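Local coordinates for protein aminoglycoside N(6')acetyltransferase (Legionella pneumophila subsp. pneumophila, PDB 3F5B) that probably transfers an acetyl group from acetyl-CoA to the 6'-amino group of aminoglycoside antibiotics, at residues S23-V28 with K51-F56; W31-H36 with D44-T49; L79-I84 with H117-S122. One frame throughout, in Å; residues are numbered along the deposited sequence.

Contact 1. Residues S23-V28 with K51-F56; sequences SQHELV and KDLHEF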
loop_
_atom_site.group_PDB
_atom_site.type_symbol
_atom_site.label_atom_id
_atom_site.label_comp_id
_atom_site.label_asym_id
_atom_site.label_seq_id
_atom_site.Cartn_x
_atom_site.Cartn_y
_atom_site.Cartn_z
ATOM N N SER A 23 6.033 -12.798 -14.642
ATOM C CA SER A 23 7.142 -12.198 -15.358
ATOM C C SER A 23 7.782 -11.058 -14.571
ATOM O O SER A 23 8.879 -10.620 -14.905
ATOM C CB SER A 23 6.712 -11.729 -16.743
ATOM O OG SER A 23 5.807 -10.667 -16.600
ATOM N N GLN A 24 7.107 -10.591 -13.521
ATOM C CA GLN A 24 7.601 -9.482 -12.711
ATOM C C GLN A 24 8.110 -9.968 -11.369
ATOM O O GLN A 24 8.515 -9.167 -10.537
ATOM C CB GLN A 24 6.493 -8.453 -12.508
ATOM C CG GLN A 24 6.116 -7.700 -13.772
ATOM C CD GLN A 24 4.620 -7.518 -13.939
ATOM O OE1 GLN A 24 3.802 -8.261 -13.368
ATOM N NE2 GLN A 24 4.244 -6.504 -14.723
ATOM N N HIS A 25 8.066 -11.280 -11.154
ATOM C CA HIS A 25 8.440 -11.868 -9.877
ATOM C C HIS A 25 9.873 -11.495 -9.428
ATOM O O HIS A 25 10.077 -10.970 -8.315
ATOM C CB HIS A 25 8.304 -13.400 -9.931
ATOM C CG HIS A 25 8.196 -14.045 -8.578
ATOM N ND1 HIS A 25 7.963 -15.394 -8.414
ATOM C CD2 HIS A 25 8.289 -13.526 -7.327
ATOM C CE1 HIS A 25 7.913 -15.679 -7.124
ATOM N NE2 HIS A 25 8.107 -14.562 -6.442
ATOM N N GLU A 26 10.855 -11.764 -10.294
ATOM C CA GLU A 26 12.238 -11.494 -9.956
ATOM C C GLU A 26 12.501 -10.002 -9.761
ATOM O O GLU A 26 13.233 -9.628 -8.844
ATOM C CB GLU A 26 13.195 -12.150 -10.964
ATOM C CG GLU A 26 12.974 -13.673 -10.996
ATOM C CD GLU A 26 14.099 -14.450 -11.599
ATOM O OE1 GLU A 26 14.854 -13.902 -12.461
ATOM O OE2 GLU A 26 14.219 -15.626 -11.212
ATOM N N LEU A 27 11.863 -9.158 -10.579
ATOM C CA LEU A 27 11.934 -7.692 -10.387
ATOM C C LEU A 27 11.579 -7.263 -8.965
ATOM O O LEU A 27 12.326 -6.499 -8.313
ATOM C CB LEU A 27 11.049 -6.947 -11.405
ATOM C CG LEU A 27 10.844 -5.431 -11.206
ATOM C CD1 LEU A 27 12.117 -4.659 -11.430
ATOM C CD2 LEU A 27 9.734 -4.885 -12.106
ATOM N N VAL A 28 10.421 -7.734 -8.491
ATOM C CA VAL A 28 9.934 -7.359 -7.174
ATOM C C VAL A 28 10.793 -8.015 -6.087
ATOM O O VAL A 28 11.116 -7.384 -5.073
ATOM C CB VAL A 28 8.438 -7.705 -7.004
ATOM C CG1 VAL A 28 7.989 -7.559 -5.552
ATOM C CG2 VAL A 28 7.591 -6.805 -7.938
ATOM N N LYS A 51 6.786 -15.338 0.909
ATOM C CA LYS A 51 5.856 -16.463 0.888
ATOM C C LYS A 51 4.550 -16.102 0.194
ATOM O O LYS A 51 4.099 -16.835 -0.687
ATOM C CB LYS A 51 5.567 -16.952 2.316
ATOM C CG LYS A 51 4.514 -18.089 2.444
ATOM C CD LYS A 51 4.675 -18.905 3.751
ATOM C CE LYS A 51 3.666 -20.076 3.803
ATOM N NZ LYS A 51 4.091 -21.178 4.728
ATOM N N ASP A 52 3.944 -14.977 0.572
ATOM C CA ASP A 52 2.612 -14.680 0.060
ATOM C C ASP A 52 2.674 -14.339 -1.417
ATOM O O ASP A 52 1.759 -14.666 -2.162
ATOM C CB ASP A 52 1.902 -13.546 0.814
ATOM C CG ASP A 52 0.376 -13.657 0.718
ATOM O OD1 ASP A 52 -0.166 -14.642 1.265
ATOM O OD2 ASP A 52 -0.283 -12.778 0.103
ATOM N N LEU A 53 3.755 -13.682 -1.836
ATOM C CA LEU A 53 3.902 -13.297 -3.231
ATOM C C LEU A 53 3.975 -14.554 -4.077
ATOM O O LEU A 53 3.371 -14.632 -5.157
ATOM C CB LEU A 53 5.131 -12.395 -3.441
ATOM C CG LEU A 53 5.411 -11.902 -4.856
ATOM C CD1 LEU A 53 4.297 -10.988 -5.368
ATOM C CD2 LEU A 53 6.745 -11.164 -4.906
ATOM N N HIS A 54 4.721 -15.529 -3.582
ATOM C CA HIS A 54 4.813 -16.828 -4.221
ATOM C C HIS A 54 3.444 -17.546 -4.339
ATOM O O HIS A 54 3.114 -18.095 -5.411
ATOM C CB HIS A 54 5.798 -17.698 -3.455
ATOM C CG HIS A 54 6.182 -18.942 -4.187
ATOM N ND1 HIS A 54 5.392 -20.075 -4.207
ATOM C CD2 HIS A 54 7.271 -19.229 -4.937
ATOM C CE1 HIS A 54 5.981 -21.006 -4.931
ATOM N NE2 HIS A 54 7.123 -20.518 -5.383
ATOM N N GLU A 55 2.659 -17.542 -3.255
ATOM C CA GLU A 55 1.315 -18.164 -3.270
ATOM C C GLU A 55 0.409 -17.494 -4.314
ATOM O O GLU A 55 -0.257 -18.153 -5.124
ATOM C CB GLU A 55 0.653 -18.086 -1.895
ATOM C CG GLU A 55 1.311 -18.939 -0.810
ATOM C CD GLU A 55 1.205 -20.428 -1.102
ATOM O OE1 GLU A 55 0.081 -20.929 -1.339
ATOM O OE2 GLU A 55 2.259 -21.086 -1.102
ATOM N N PHE A 56 0.431 -16.171 -4.291
ATOM C CA PHE A 56 -0.302 -15.354 -5.250
ATOM C C PHE A 56 0.050 -15.673 -6.696
ATOM O O PHE A 56 -0.848 -15.794 -7.535
ATOM C CB PHE A 56 -0.047 -13.876 -4.988
ATOM C CG PHE A 56 -0.886 -12.972 -5.847
ATOM C CD1 PHE A 56 -2.243 -12.732 -5.517
ATOM C CD2 PHE A 56 -0.353 -12.386 -6.982
ATOM C CE1 PHE A 56 -3.049 -11.918 -6.320
ATOM C CE2 PHE A 56 -1.145 -11.559 -7.800
ATOM C CZ PHE A 56 -2.502 -11.325 -7.472
#

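Contact 2. Residues W31-H36 with D44-T49; sequences WIHQPH and DGLSNT. With FMT (formic acid), chain E.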
loop_
_atom_site.group_PDB
_atom_site.type_symbol
_atom_site.label_atom_id
_atom_site.label_comp_id
_atom_site.label_asym_id
_atom_site.label_seq_id
_atom_site.Cartn_x
_atom_site.Cartn_y
_atom_site.Cartn_z
ATOM N N TRP A 31 13.713 -5.853 -5.670
ATOM C CA TRP A 31 13.237 -4.623 -5.045
ATOM C C TRP A 31 13.206 -4.719 -3.519
ATOM O O TRP A 31 13.679 -3.836 -2.827
ATOM C CB TRP A 31 11.825 -4.296 -5.520
ATOM C CG TRP A 31 11.742 -3.535 -6.820
ATOM C CD1 TRP A 31 12.784 -3.008 -7.555
ATOM C CD2 TRP A 31 10.549 -3.183 -7.507
ATOM N NE1 TRP A 31 12.297 -2.359 -8.657
ATOM C CE2 TRP A 31 10.924 -2.431 -8.639
ATOM C CE3 TRP A 31 9.186 -3.396 -7.252
ATOM C CZ2 TRP A 31 9.978 -1.936 -9.563
ATOM C CZ3 TRP A 31 8.251 -2.899 -8.152
ATOM C CH2 TRP A 31 8.655 -2.176 -9.304
ATOM N N ILE A 32 12.674 -5.814 -2.999
ATOM C CA ILE A 32 12.434 -5.887 -1.566
ATOM C C ILE A 32 13.629 -6.428 -0.806
ATOM O O ILE A 32 13.528 -6.724 0.397
ATOM C CB ILE A 32 11.163 -6.699 -1.245
ATOM C CG1 ILE A 32 11.339 -8.184 -1.659
ATOM C CG2 ILE A 32 9.949 -6.045 -1.938
ATOM C CD1 ILE A 32 10.132 -9.060 -1.408
ATOM N N HIS A 33 14.750 -6.565 -1.508
ATOM C CA HIS A 33 16.039 -6.804 -0.873
ATOM C C HIS A 33 16.998 -5.599 -0.952
ATOM O O HIS A 33 18.194 -5.708 -0.632
ATOM C CB HIS A 33 16.664 -8.093 -1.429
ATOM C CG HIS A 33 15.934 -9.331 -1.002
ATOM N ND1 HIS A 33 14.863 -9.853 -1.702
ATOM C CD2 HIS A 33 16.101 -10.133 0.081
ATOM C CE1 HIS A 33 14.409 -10.922 -1.074
ATOM N NE2 HIS A 33 15.146 -11.119 0.007
ATOM N N GLN A 34 16.484 -4.439 -1.361
ATOM C CA GLN A 34 17.298 -3.225 -1.357
ATOM C C GLN A 34 17.395 -2.664 0.071
ATOM O O GLN A 34 16.405 -2.702 0.826
ATOM C CB GLN A 34 16.718 -2.161 -2.287
ATOM C CG GLN A 34 16.469 -2.607 -3.728
ATOM C CD GLN A 34 15.770 -1.509 -4.519
ATOM O OE1 GLN A 34 16.429 -0.684 -5.121
ATOM N NE2 GLN A 34 14.434 -1.474 -4.482
ATOM N N PRO A 35 18.581 -2.119 0.445
ATOM C CA PRO A 35 18.731 -1.597 1.806
ATOM C C PRO A 35 17.643 -0.588 2.181
ATOM O O PRO A 35 17.114 -0.659 3.299
ATOM C CB PRO A 35 20.147 -0.974 1.821
ATOM C CG PRO A 35 20.900 -1.667 0.723
ATOM C CD PRO A 35 19.828 -2.012 -0.345
ATOM N N HIS A 36 17.244 0.304 1.263
ATOM C CA HIS A 36 16.242 1.314 1.664
ATOM C C HIS A 36 14.885 0.696 2.001
ATOM O O HIS A 36 14.099 1.257 2.798
ATOM C CB HIS A 36 16.108 2.489 0.667
ATOM C CG HIS A 36 15.147 2.248 -0.468
ATOM N ND1 HIS A 36 15.533 1.679 -1.669
ATOM C CD2 HIS A 36 13.838 2.564 -0.611
ATOM C CE1 HIS A 36 14.499 1.626 -2.484
ATOM N NE2 HIS A 36 13.462 2.169 -1.871
ATOM N N ASP A 44 10.559 -11.427 9.858
ATOM C CA ASP A 44 9.296 -12.115 9.635
ATOM C C ASP A 44 8.409 -11.405 8.590
ATOM O O ASP A 44 7.762 -12.076 7.773
ATOM C CB ASP A 44 8.543 -12.244 10.964
ATOM C CG ASP A 44 9.138 -13.316 11.877
ATOM O OD1 ASP A 44 10.062 -14.045 11.450
ATOM O OD2 ASP A 44 8.658 -13.441 13.030
ATOM N N GLY A 45 8.377 -10.072 8.643
ATOM C CA GLY A 45 7.685 -9.248 7.660
ATOM C C GLY A 45 8.115 -9.580 6.235
ATOM O O GLY A 45 7.267 -9.775 5.376
ATOM N N LEU A 46 9.427 -9.643 6.002
ATOM C CA LEU A 46 9.990 -9.951 4.700
ATOM C C LEU A 46 9.687 -11.392 4.291
ATOM O O LEU A 46 9.264 -11.658 3.178
ATOM C CB LEU A 46 11.518 -9.716 4.713
ATOM C CG LEU A 46 12.320 -9.905 3.417
ATOM C CD1 LEU A 46 11.843 -9.001 2.257
ATOM C CD2 LEU A 46 13.807 -9.702 3.660
ATOM N N SER A 47 9.950 -12.316 5.208
ATOM C CA SER A 47 9.659 -13.707 5.021
ATOM C C SER A 47 8.203 -13.924 4.627
ATOM O O SER A 47 7.932 -14.592 3.628
ATOM C CB SER A 47 9.967 -14.477 6.314
ATOM O OG SER A 47 9.816 -15.841 6.026
ATOM N N ASN A 48 7.276 -13.357 5.399
ATOM C CA ASN A 48 5.845 -13.438 5.084
ATOM C C ASN A 48 5.502 -12.890 3.695
ATOM O O ASN A 48 4.690 -13.484 2.976
ATOM C CB ASN A 48 4.995 -12.699 6.112
ATOM C CG ASN A 48 5.053 -13.312 7.496
ATOM O OD1 ASN A 48 5.306 -14.516 7.675
ATOM N ND2 ASN A 48 4.778 -12.481 8.498
ATOM N N THR A 49 6.116 -11.745 3.342
ATOM C CA THR A 49 5.963 -11.125 2.037
ATOM C C THR A 49 6.381 -12.018 0.883
ATOM O O THR A 49 5.605 -12.231 -0.063
ATOM C CB THR A 49 6.659 -9.764 2.012
ATOM O OG1 THR A 49 5.993 -8.938 2.964
ATOM C CG2 THR A 49 6.518 -9.082 0.650
HETATM C C FMT E . 11.364 -9.148 12.446
HETATM O O1 FMT E . 11.125 -10.366 12.376
HETATM O O2 FMT E . 12.430 -8.587 12.112
#

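Contact 3. Residues L79-I84 with H117-S122; sequences LITSEI and HEFILS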
loop_
_atom_site.group_PDB
_atom_site.type_symbol
_atom_site.label_atom_id
_atom_site.label_comp_id
_atom_site.label_asym_id
_atom_site.label_seq_id
_atom_site.Cartn_x
_atom_site.Cartn_y
_atom_site.Cartn_z
ATOM N N LEU A 79 2.743 -2.937 -4.206
ATOM C CA LEU A 79 1.657 -2.701 -3.256
ATOM C C LEU A 79 0.983 -4.030 -2.957
ATOM O O LEU A 79 0.926 -4.952 -3.811
ATOM C CB LEU A 79 0.641 -1.656 -3.765
ATOM C CG LEU A 79 1.161 -0.350 -4.407
ATOM C CD1 LEU A 79 1.516 -0.562 -5.909
ATOM C CD2 LEU A 79 0.151 0.799 -4.286
ATOM N N ILE A 80 0.470 -4.117 -1.736
ATOM C CA ILE A 80 -0.145 -5.326 -1.194
ATOM C C ILE A 80 -1.449 -4.905 -0.508
ATOM O O ILE A 80 -1.437 -4.010 0.345
ATOM C CB ILE A 80 0.764 -6.019 -0.154
ATOM C CG1 ILE A 80 2.172 -6.296 -0.736
ATOM C CG2 ILE A 80 0.095 -7.368 0.363
ATOM C CD1 ILE A 80 3.151 -7.006 0.248
ATOM N N THR A 81 -2.574 -5.496 -0.922
ATOM C CA THR A 81 -3.863 -5.165 -0.315
ATOM C C THR A 81 -4.568 -6.415 0.221
ATOM O O THR A 81 -4.444 -7.497 -0.342
ATOM C CB THR A 81 -4.801 -4.433 -1.297
ATOM O OG1 THR A 81 -5.071 -5.271 -2.424
ATOM C CG2 THR A 81 -4.135 -3.106 -1.823
ATOM N N SER A 82 -5.325 -6.259 1.299
ATOM C CA SER A 82 -6.208 -7.330 1.714
ATOM C C SER A 82 -7.458 -6.740 2.286
ATOM O O SER A 82 -7.436 -5.646 2.880
ATOM C CB SER A 82 -5.534 -8.221 2.739
ATOM O OG SER A 82 -5.058 -7.443 3.827
ATOM N N GLU A 83 -8.553 -7.472 2.117
ATOM C CA GLU A 83 -9.859 -6.965 2.502
ATOM C C GLU A 83 -10.255 -7.411 3.886
ATOM O O GLU A 83 -9.842 -8.466 4.375
ATOM C CB GLU A 83 -10.937 -7.334 1.478
ATOM C CG GLU A 83 -11.125 -8.825 1.270
ATOM C CD GLU A 83 -11.559 -9.204 -0.160
ATOM O OE1 GLU A 83 -11.702 -10.425 -0.412
ATOM O OE2 GLU A 83 -11.734 -8.305 -1.027
ATOM N N ILE A 84 -11.045 -6.560 4.519
ATOM C CA ILE A 84 -11.592 -6.818 5.836
ATOM C C ILE A 84 -13.089 -6.889 5.640
ATOM O O ILE A 84 -13.669 -6.030 4.978
ATOM C CB ILE A 84 -11.208 -5.671 6.806
ATOM C CG1 ILE A 84 -9.688 -5.664 7.013
ATOM C CG2 ILE A 84 -11.967 -5.772 8.133
ATOM C CD1 ILE A 84 -9.117 -4.301 7.157
ATOM N N HIS A 117 -3.195 8.184 -4.014
ATOM C CA HIS A 117 -4.528 8.619 -4.428
ATOM C C HIS A 117 -4.985 7.965 -5.725
ATOM O O HIS A 117 -6.133 7.494 -5.827
ATOM C CB HIS A 117 -4.638 10.127 -4.552
ATOM C CG HIS A 117 -4.555 10.842 -3.237
ATOM N ND1 HIS A 117 -4.455 12.210 -3.151
ATOM C CD2 HIS A 117 -4.519 10.377 -1.964
ATOM C CE1 HIS A 117 -4.380 12.564 -1.879
ATOM N NE2 HIS A 117 -4.430 11.471 -1.137
ATOM N N GLU A 118 -4.093 7.904 -6.700
ATOM C CA GLU A 118 -4.472 7.251 -7.967
ATOM C C GLU A 118 -4.731 5.753 -7.807
ATOM O O GLU A 118 -5.605 5.186 -8.462
ATOM C CB GLU A 118 -3.403 7.502 -9.027
ATOM C CG GLU A 118 -3.351 8.974 -9.501
ATOM C CD GLU A 118 -2.378 9.154 -10.665
ATOM O OE1 GLU A 118 -1.783 8.138 -11.058
ATOM O OE2 GLU A 118 -2.198 10.292 -11.182
ATOM N N PHE A 119 -3.969 5.087 -6.953
ATOM C CA PHE A 119 -4.210 3.656 -6.714
ATOM C C PHE A 119 -5.589 3.408 -6.095
ATOM O O PHE A 119 -6.368 2.557 -6.578
ATOM C CB PHE A 119 -3.110 3.085 -5.847
ATOM C CG PHE A 119 -3.287 1.625 -5.495
ATOM C CD1 PHE A 119 -3.205 0.626 -6.476
ATOM C CD2 PHE A 119 -3.520 1.252 -4.178
ATOM C CE1 PHE A 119 -3.362 -0.735 -6.137
ATOM C CE2 PHE A 119 -3.677 -0.117 -3.828
ATOM C CZ PHE A 119 -3.594 -1.100 -4.805
ATOM N N ILE A 120 -5.895 4.163 -5.039
ATOM C CA ILE A 120 -7.191 4.021 -4.369
ATOM C C ILE A 120 -8.347 4.316 -5.313
ATOM O O ILE A 120 -9.307 3.543 -5.356
ATOM C CB ILE A 120 -7.307 4.922 -3.108
ATOM C CG1 ILE A 120 -6.308 4.431 -2.070
ATOM C CG2 ILE A 120 -8.764 4.868 -2.534
ATOM C CD1 ILE A 120 -5.971 5.463 -0.980
ATOM N N LEU A 121 -8.267 5.426 -6.061
ATOM C CA LEU A 121 -9.306 5.755 -7.006
ATOM C C LEU A 121 -9.420 4.825 -8.213
ATOM O O LEU A 121 -10.525 4.637 -8.737
ATOM C CB LEU A 121 -9.228 7.233 -7.464
ATOM C CG LEU A 121 -9.267 8.256 -6.322
ATOM C CD1 LEU A 121 -8.964 9.638 -6.826
ATOM C CD2 LEU A 121 -10.635 8.229 -5.581
ATOM N N SER A 122 -8.301 4.269 -8.662
ATOM C CA SER A 122 -8.286 3.354 -9.814
ATOM C C SER A 122 -8.744 1.927 -9.469
ATOM O O SER A 122 -9.324 1.250 -10.316
ATOM C CB SER A 122 -6.852 3.234 -10.397
ATOM O OG SER A 122 -6.425 4.489 -10.927
#

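Contact 1. Residues S23-V28 with K51-F56
The imidazole of His25 lies against the CD2 methyl of Leu53, with His25 CD2 3.7 Å from Leu53 CD2. The methyl comes at the ring obliquely, and Leu53 CG stands a little farther off, near both CD2 and NE2 of His25. The two side chains run past one another in opposite senses. In each of them CG is turned away from the backbone N (chi1 -160° in His25, 180° in Leu53), which carries the ring and the isobutyl group across the gap between the helices. One turn on from His25, Val28 meets the same methyl: its CG1 is 3.9 Å from Leu53 CD2, which therefore touches both the ring and the valine. In the GNAT fold helices 25-31 and 43-57 belong to the segment between the first two strands, and here they pack side by side through the Val28-Leu53 pair and CD2 of the His25 ring. Met20, from a loop, and Tyr78, from strand 74-84, touch both Val28 and Leu53, and Leu53 is buried. Toward the surface, His54 adds its ring: His54 CD2 lies close to the plane of the His25 ring, at its edge, 4.2 Å from His25 CE1.

Contact 2. Residues W31-H36 with D44-T49
Leu46 presses one branch against Ile32 and the other against His33. Its CD1 sits 3.4 Å from the carbonyl oxygen of Ile32 and 4.0 Å from Ile32 CG1, while its CD2 reaches the tip of the imidazole, 4.1 Å from His33 NE2. The leucine and histidine side chains cross at about a right angle, the methyl approaching the ring obliquely. Ile32 holds CG1 between its backbone N and carbonyl carbon (chi1 65°) and is extended beyond it, so CD1 continues past Leu46 to Thr49 CG2, 4.2 Å away. Thr49 can offer that methyl because its hydroxyl is turned back to its own helix: OG1 donates to Gly45 O at 2.9 Å, and Thr49 N reaches the same oxygen from the opposite face of its plane.

The next shell fixes the Ile32 side. Ile32 follows the end of helix 25-31 within a type I turn from Trp31 to Gln34, where Trp31 O accepts both Gln34 N and Gln34 NE2; the NE2 hydrogen bond lies in the carbonyl plane, on a lone pair. His33 ND1 is bonded to Leu29 O, and Asn38 ND2 to Ile32 O. Asp44 N donates a nearly straight bond (2.8 Å) to O1 of formic acid, probably from crystallisation. The contact thus ties the turn joining helices 25-31 and 35-38 to the first turns of helix 43-57, with Tyr78 of strand 74-84 against both Ile32 and Thr49.

Contact 3. Residues L79-I84 with H117-S122
Phe119 turns one face of its ring to Leu79 and its edge to Thr81, joining helix 109-123 to strand 74-84 of the central sheet. This is helix-on-sheet packing in the core of the GNAT fold, and the helix follows strand 94-101, the neighbour of strand 74-84.

From CB, the phenylalanine sends CG directly away from its backbone N (chi1 178°), which aims the ring from the helix at the strand. CG is the first ring atom to be met, lying 3.7 Å from Leu79 CD2. CD2 and, slightly farther, CD1 meet the same methyl, which stands 3.6 Å above the ring plane, over its centre, in a CH-pi contact only 13° off the normal. Farther out, CE2 is shared: Leu79 CD2 is still 4.0 Å from it, while Thr81 CG2 arrives in the ring plane. At the tip, CZ meets that same threonine methyl.

Thr81 supplies its methyl because CG2 lies opposite the carbonyl carbon, while OG1 lies between the backbone N and the carbonyl carbon (chi1 61°), where it is hydrogen-bonded to Trp67 NE1. Trp67 and Phe17 also meet the Phe119 ring edge-to-face, and Leu97 packs on it from strand 94-101, so the ring is enclosed by residues of four strands.

Beside Phe119 in the helix, Glu118 O accepts Ser122 N and Ser122 OG from opposite faces of its plane, with Ser122 OG 2.7 Å away.

Contacts 1 and 2 share helix 43-57, which packs at successive levels against helix 25-31 and the turn that follows it; contact 2 falls within the chain loop that contact 1 closes, and their centres are 12 Å apart. Contact 3 lies deeper, about 6 Å from the centre of the chain, and its centre is 20 Å from that of contact 2. These two nevertheless touch, Thr49 CG2 lying 4.0 Å from Ile80 CD1. A bound cyclohexane, held by Asp98, Leu99, Phe100, Ile132, Pro134 and Tyr145, lies about 8 Å from the Leu79 side chain, 9 Å from that of Thr49 and 12 Å from that of Val28; contact 3 adjoins this pocket through the backbone pairing of Ile80 with Asp98.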